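PDB 3ZHE: protein SMG-7 from Caenorhabditis elegans, which takes part in nonsense-mediated mRNA decay as the partner of SMG-5 in a heterodimer of proteins with 14-3-3-like domains. Local coordinates for residues H192-F197 and F362-C367; A165-L170 and V184-R189. One frame throughout, in Å; residues are numbered along the deposited sequence.

Both contacts lie near the centre of the folded chain; in sequence, interaction 2 closes before interaction 1 opens. Interaction 2 is buried: neighbouring antiparallel helices 164-176 and 180-191 meet through aromatic, aliphatic and cation-pi packing. Interaction 1 is only partly buried. It joins the loop that leaves helix 180-191 to a loop 165 residues further on, and it relies on a backbone hydrogen bond and a histidine face at one end and on exposed polar side chains at the other. The two touch directly: Phe362 and Phe365 of interaction 1 pack on Arg189 of interaction 2, and Phe197 lies against Ala165 and Asn168. The distant loop thus reaches helix 180-191 through Arg189, while the near loop folds back on helix 164-176.

Interaction 1 of 2, residues H192-F197 and F362-C367; sequences HATMEF and FGYFHC
His192, Ala193 and Thr194 run antiparallel to Cys367, Phe365 and Tyr364, two irregular loop pieces whose CA atoms come to 4.8 Å at Ala193 and Phe365. One clear backbone hydrogen bond ties them: His366 N donates to His192 O at 2.9 Å, almost straight at the hydrogen (168°) and nearly in line with the C=O bond. Ala193 CA adds a C-H···O contact to Tyr364 O. His192 is the first residue to leave the helical conformation after helix 180-191, and this pairing fastens the exit of that helix to the connection between helices 337-348 and 377-389, a long-range tie within an all-helical chain. The His192 ring presents one face to Cys367, whose CB stands 3.5 Å from the ring centroid as a CH-pi contact; SG follows over the same face, 3.9 Å from that centroid. With SG anti to the backbone N of Cys367 (chi1 170°), the thiol is carried out over the imidazole. His192 CB meets Phe365 CE1, while NE2 is hydrogen-bonded to Ser265 of helix 257-270, which holds the ring from its far end. Replacing His192 by an alanine is likely to leave Ser265 OG without this partner and a gap beside Cys367 CB and SG. At the exposed end, Thr194 OG1 gives Tyr364 O a weak hydrogen bond of 3.4 Å and sits in the plane of the Tyr364 ring, at its edge. The same hydroxyl faces the edge of the His366 imidazole, and Thr194 CG2 lies 3.8 Å from His366 NE2. Tyr364 and Thr194 also rest on Ala162, in the loop before helix 164-176.

Interaction 2 of 2, residues A165-L170 and V184-R189; sequences AVWNQL and VYFHTR
Trp167 and Arg189 overlap along much of their length between helices 164-176 and 180-191, whose local axes approach to 7.3 Å at 164°, close to antiparallel. This helical hairpin is consistent with the TPR-like family to which the region is assigned. The indole swings beside its own backbone N (chi1 -62°), which lays one face along the arginine from root to tip. Arg189 CB covers the rim of that face near CE3, and the chain then bends at chi2 and chi3 to fold the guanidinium back over the six-membered ring. The two planes are inclined by 30°, and Arg189 CZ is 4.0 Å from the ring centroid in a cation-pi contact. At the indole edge, Phe186 CD1 comes into the ring plane, 3.8 Å from Trp167 CE3, the two side chains crossing at about a right angle. Phe186 is in turn packed on both faces: Leu170 CB lies 3.8 Å above its centre, and Tyr185 CD2 covers the rim of the opposite face. On the other flank of the hairpin, His187 ND1 gives Asn168 OD1 a weak hydrogen bond, long at 3.3 Å and bent at the hydrogen, with the amide and imidazole planes steeply inclined. Trp167 NE1 is bonded to Pro161 O, which holds the pyrrole side of the indole. Arg189 NH1 donates to Asp360 O and, weakly, to Tyr185 OH, and NH2 makes a weak bond to Ala361 O. The arginine's charge is therefore buried against carbonyl oxygens and an aromatic face, neutral groups that probably offset part of the cost of its burial while linking the hairpin to the distant loop around Asp360.

Interaction 1 of 2, residues H192-F197 and F362-C367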
loop_
_atom_site.group_PDB
_atom_site.type_symbol
_atom_site.label_atom_id
_atom_site.label_comp_id
_atom_site.label_asym_id
_atom_site.label_seq_id
_atom_site.Cartn_x
_atom_site.Cartn_y
_atom_site.Cartn_z
ATOM N N HIS B 192 29.765 -1.282 3.583
ATOM C CA HIS B 192 30.079 -2.653 3.196
ATOM C C HIS B 192 28.894 -3.450 2.655
ATOM O O HIS B 192 28.903 -4.681 2.688
ATOM C CB HIS B 192 30.707 -3.397 4.372
ATOM C CG HIS B 192 32.056 -2.881 4.757
ATOM N ND1 HIS B 192 33.196 -3.181 4.045
ATOM C CD2 HIS B 192 32.452 -2.095 5.787
ATOM C CE1 HIS B 192 34.236 -2.600 4.614
ATOM N NE2 HIS B 192 33.811 -1.934 5.673
ATOM N N ALA B 193 27.882 -2.751 2.151
ATOM C CA ALA B 193 26.719 -3.421 1.580
ATOM C C ALA B 193 27.074 -4.092 0.258
ATOM O O ALA B 193 28.220 -4.039 -0.183
ATOM C CB ALA B 193 25.585 -2.439 1.389
ATOM N N THR B 194 26.088 -4.722 -0.372
ATOM C CA THR B 194 26.322 -5.428 -1.626
ATOM C C THR B 194 26.518 -4.440 -2.775
ATOM O O THR B 194 27.201 -4.740 -3.754
ATOM C CB THR B 194 25.181 -6.413 -1.950
ATOM O OG1 THR B 194 24.867 -7.184 -0.783
ATOM C CG2 THR B 194 25.590 -7.355 -3.075
ATOM N N MET B 195 25.927 -3.255 -2.646
ATOM C CA MET B 195 26.098 -2.206 -3.648
ATOM C C MET B 195 27.281 -1.301 -3.317
ATOM O O MET B 195 27.852 -0.667 -4.205
ATOM C CB MET B 195 24.825 -1.368 -3.793
ATOM C CG MET B 195 23.850 -1.878 -4.847
ATOM S SD MET B 195 24.606 -1.957 -6.483
ATOM C CE MET B 195 23.200 -2.407 -7.496
ATOM N N GLU B 196 27.632 -1.251 -2.034
ATOM C CA GLU B 196 28.723 -0.417 -1.529
ATOM C C GLU B 196 28.546 1.074 -1.821
ATOM O O GLU B 196 28.823 1.544 -2.925
ATOM C CB GLU B 196 30.077 -0.912 -2.045
ATOM C CG GLU B 196 30.314 -2.388 -1.789
ATOM C CD GLU B 196 31.717 -2.838 -2.145
ATOM O OE1 GLU B 196 32.461 -2.059 -2.778
ATOM O OE2 GLU B 196 32.078 -3.979 -1.786
ATOM N N PHE B 197 28.088 1.804 -0.809
ATOM C CA PHE B 197 27.904 3.247 -0.891
ATOM C C PHE B 197 29.096 3.936 -0.235
ATOM O O PHE B 197 29.100 4.155 0.977
ATOM C CB PHE B 197 26.607 3.642 -0.182
ATOM C CG PHE B 197 26.176 5.056 -0.438
ATOM C CD1 PHE B 197 25.494 5.387 -1.599
ATOM C CD2 PHE B 197 26.435 6.051 0.486
ATOM C CE1 PHE B 197 25.092 6.687 -1.836
ATOM C CE2 PHE B 197 26.033 7.353 0.256
ATOM C CZ PHE B 197 25.361 7.671 -0.907
ATOM N N PHE B 362 22.534 -9.735 7.274
ATOM C CA PHE B 362 23.907 -10.058 6.917
ATOM C C PHE B 362 23.830 -11.010 5.730
ATOM O O PHE B 362 22.814 -11.677 5.533
ATOM C CB PHE B 362 24.651 -10.703 8.086
ATOM C CG PHE B 362 24.441 -10.010 9.402
ATOM C CD1 PHE B 362 24.825 -8.690 9.580
ATOM C CD2 PHE B 362 23.869 -10.685 10.466
ATOM C CE1 PHE B 362 24.633 -8.058 10.793
ATOM C CE2 PHE B 362 23.677 -10.058 11.679
ATOM C CZ PHE B 362 24.060 -8.743 11.843
ATOM N N GLY B 363 24.896 -11.077 4.939
ATOM C CA GLY B 363 24.851 -11.785 3.672
ATOM C C GLY B 363 24.678 -10.753 2.577
ATOM O O GLY B 363 25.079 -10.956 1.434
ATOM N N TYR B 364 24.055 -9.639 2.947
ATOM C CA TYR B 364 24.058 -8.434 2.133
ATOM C C TYR B 364 25.101 -7.510 2.748
ATOM O O TYR B 364 25.153 -6.311 2.470
ATOM C CB TYR B 364 22.676 -7.785 2.130
ATOM C CG TYR B 364 21.598 -8.667 1.540
ATOM C CD1 TYR B 364 21.519 -8.871 0.170
ATOM C CD2 TYR B 364 20.659 -9.296 2.350
ATOM C CE1 TYR B 364 20.540 -9.675 -0.379
ATOM C CE2 TYR B 364 19.673 -10.103 1.809
ATOM C CZ TYR B 364 19.619 -10.288 0.444
ATOM O OH TYR B 364 18.640 -11.090 -0.098
ATOM N N PHE B 365 25.923 -8.109 3.605
ATOM C CA PHE B 365 27.042 -7.444 4.251
ATOM C C PHE B 365 28.298 -8.189 3.817
ATOM O O PHE B 365 28.412 -9.396 4.026
ATOM C CB PHE B 365 26.870 -7.514 5.770
ATOM C CG PHE B 365 27.889 -6.725 6.540
ATOM C CD1 PHE B 365 27.962 -5.350 6.407
ATOM C CD2 PHE B 365 28.757 -7.355 7.416
ATOM C CE1 PHE B 365 28.888 -4.619 7.119
ATOM C CE2 PHE B 365 29.688 -6.628 8.134
ATOM C CZ PHE B 365 29.753 -5.257 7.983
ATOM N N HIS B 366 29.234 -7.478 3.196
ATOM C CA HIS B 366 30.379 -8.136 2.575
ATOM C C HIS B 366 31.727 -7.739 3.171
ATOM O O HIS B 366 32.773 -7.992 2.574
ATOM C CB HIS B 366 30.369 -7.907 1.061
ATOM C CG HIS B 366 29.292 -8.665 0.348
ATOM N ND1 HIS B 366 29.547 -9.797 -0.395
ATOM C CD2 HIS B 366 27.955 -8.461 0.278
ATOM C CE1 HIS B 366 28.415 -10.254 -0.899
ATOM N NE2 HIS B 366 27.434 -9.461 -0.505
ATOM N N CYS B 367 31.701 -7.122 4.347
ATOM C CA CYS B 367 32.931 -6.835 5.071
ATOM C C CYS B 367 33.450 -8.093 5.740
ATOM O O CYS B 367 32.855 -8.562 6.709
ATOM C CB CYS B 367 32.698 -5.773 6.144
ATOM S SG CYS B 367 34.083 -5.564 7.289
#

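Interaction 2 of 2, residues A165-L170 and V184-R189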
loop_
_atom_site.group_PDB
_atom_site.type_symbol
_atom_site.label_atom_id
_atom_site.label_comp_id
_atom_site.label_asym_id
_atom_site.label_seq_id
_atom_site.Cartn_x
_atom_site.Cartn_y
_atom_site.Cartn_z
ATOM N N ALA B 165 22.821 2.595 -0.185
ATOM C CA ALA B 165 22.222 3.920 -0.082
ATOM C C ALA B 165 21.209 3.977 1.053
ATOM O O ALA B 165 21.211 4.915 1.847
ATOM C CB ALA B 165 21.567 4.309 -1.396
ATOM N N VAL B 166 20.357 2.958 1.131
ATOM C CA VAL B 166 19.310 2.897 2.145
ATOM C C VAL B 166 19.909 2.912 3.548
ATOM O O VAL B 166 19.463 3.666 4.417
ATOM C CB VAL B 166 18.443 1.636 1.979
ATOM C CG1 VAL B 166 17.188 1.750 2.823
ATOM C CG2 VAL B 166 18.082 1.433 0.517
ATOM N N TRP B 167 20.924 2.078 3.754
ATOM C CA TRP B 167 21.645 2.030 5.020
ATOM C C TRP B 167 22.230 3.398 5.371
ATOM O O TRP B 167 22.158 3.840 6.522
ATOM C CB TRP B 167 22.764 0.987 4.960
ATOM C CG TRP B 167 22.292 -0.421 4.729
ATOM C CD1 TRP B 167 22.327 -1.118 3.554
ATOM C CD2 TRP B 167 21.724 -1.304 5.702
ATOM N NE1 TRP B 167 21.814 -2.379 3.738
ATOM C CE2 TRP B 167 21.434 -2.518 5.048
ATOM C CE3 TRP B 167 21.428 -1.185 7.064
ATOM C CZ2 TRP B 167 20.865 -3.606 5.708
ATOM C CZ3 TRP B 167 20.862 -2.265 7.718
ATOM C CH2 TRP B 167 20.587 -3.459 7.039
ATOM N N ASN B 168 22.806 4.066 4.373
ATOM C CA ASN B 168 23.365 5.402 4.573
ATOM C C ASN B 168 22.308 6.414 5.013
ATOM O O ASN B 168 22.531 7.196 5.941
ATOM C CB ASN B 168 24.076 5.885 3.305
ATOM C CG ASN B 168 24.782 7.216 3.499
ATOM O OD1 ASN B 168 25.941 7.264 3.913
ATOM N ND2 ASN B 168 24.087 8.306 3.192
ATOM N N GLN B 169 21.157 6.392 4.345
ATOM C CA GLN B 169 20.051 7.286 4.678
ATOM C C GLN B 169 19.550 7.025 6.098
ATOM O O GLN B 169 19.263 7.962 6.850
ATOM C CB GLN B 169 18.903 7.120 3.679
ATOM C CG GLN B 169 19.305 7.284 2.220
ATOM C CD GLN B 169 19.881 8.650 1.911
ATOM O OE1 GLN B 169 20.881 8.767 1.205
ATOM N NE2 GLN B 169 19.245 9.693 2.433
ATOM N N LEU B 170 19.445 5.746 6.452
ATOM C CA LEU B 170 19.100 5.344 7.812
ATOM C C LEU B 170 20.103 5.937 8.798
ATOM O O LEU B 170 19.735 6.395 9.886
ATOM C CB LEU B 170 19.076 3.816 7.927
ATOM C CG LEU B 170 17.887 3.087 7.293
ATOM C CD1 LEU B 170 18.206 1.617 7.061
ATOM C CD2 LEU B 170 16.654 3.228 8.172
ATOM N N VAL B 184 26.645 5.235 13.356
ATOM C CA VAL B 184 27.893 4.576 12.993
ATOM C C VAL B 184 27.623 3.202 12.389
ATOM O O VAL B 184 28.162 2.862 11.330
ATOM C CB VAL B 184 28.827 4.435 14.208
ATOM C CG1 VAL B 184 29.982 3.501 13.888
ATOM C CG2 VAL B 184 29.338 5.800 14.634
ATOM N N TYR B 185 26.776 2.425 13.059
ATOM C CA TYR B 185 26.402 1.101 12.567
ATOM C C TYR B 185 25.818 1.145 11.152
ATOM O O TYR B 185 26.265 0.417 10.257
ATOM C CB TYR B 185 25.416 0.434 13.528
ATOM C CG TYR B 185 24.724 -0.771 12.940
ATOM C CD1 TYR B 185 25.437 -1.922 12.639
ATOM C CD2 TYR B 185 23.360 -0.758 12.684
ATOM C CE1 TYR B 185 24.813 -3.027 12.096
ATOM C CE2 TYR B 185 22.725 -1.859 12.143
ATOM C CZ TYR B 185 23.458 -2.990 11.851
ATOM O OH TYR B 185 22.834 -4.091 11.313
ATOM N N PHE B 186 24.824 2.007 10.960
ATOM C CA PHE B 186 24.167 2.161 9.666
ATOM C C PHE B 186 25.130 2.608 8.566
ATOM O O PHE B 186 25.118 2.052 7.468
ATOM C CB PHE B 186 23.001 3.143 9.772
ATOM C CG PHE B 186 21.761 2.554 10.385
ATOM C CD1 PHE B 186 21.298 1.310 9.988
ATOM C CD2 PHE B 186 21.057 3.246 11.358
ATOM C CE1 PHE B 186 20.153 0.767 10.550
ATOM C CE2 PHE B 186 19.914 2.708 11.925
ATOM C CZ PHE B 186 19.462 1.467 11.520
ATOM N N HIS B 187 25.951 3.615 8.858
ATOM C CA HIS B 187 26.937 4.099 7.894
ATOM C C HIS B 187 27.919 2.990 7.518
ATOM O O HIS B 187 28.350 2.889 6.367
ATOM C CB HIS B 187 27.694 5.318 8.439
ATOM C CG HIS B 187 26.931 6.606 8.342
ATOM N ND1 HIS B 187 26.702 7.248 7.145
ATOM C CD2 HIS B 187 26.364 7.379 9.298
ATOM C CE1 HIS B 187 26.016 8.357 7.366
ATOM N NE2 HIS B 187 25.797 8.458 8.664
ATOM N N THR B 188 28.266 2.159 8.496
ATOM C CA THR B 188 29.147 1.020 8.255
ATOM C C THR B 188 28.490 0.012 7.309
ATOM O O THR B 188 29.112 -0.444 6.339
ATOM C CB THR B 188 29.536 0.324 9.576
ATOM O OG1 THR B 188 30.204 1.258 10.433
ATOM C CG2 THR B 188 30.458 -0.854 9.310
ATOM N N ARG B 189 27.232 -0.323 7.592
ATOM C CA ARG B 189 26.459 -1.216 6.729
ATOM C C ARG B 189 26.389 -0.677 5.304
ATOM O O ARG B 189 26.489 -1.432 4.335
ATOM C CB ARG B 189 25.043 -1.411 7.278
ATOM C CG ARG B 189 24.964 -2.270 8.528
ATOM C CD ARG B 189 25.510 -3.669 8.278
ATOM N NE ARG B 189 24.815 -4.360 7.195
ATOM C CZ ARG B 189 23.801 -5.201 7.371
ATOM N NH1 ARG B 189 23.353 -5.457 8.593
ATOM N NH2 ARG B 189 23.231 -5.786 6.326
#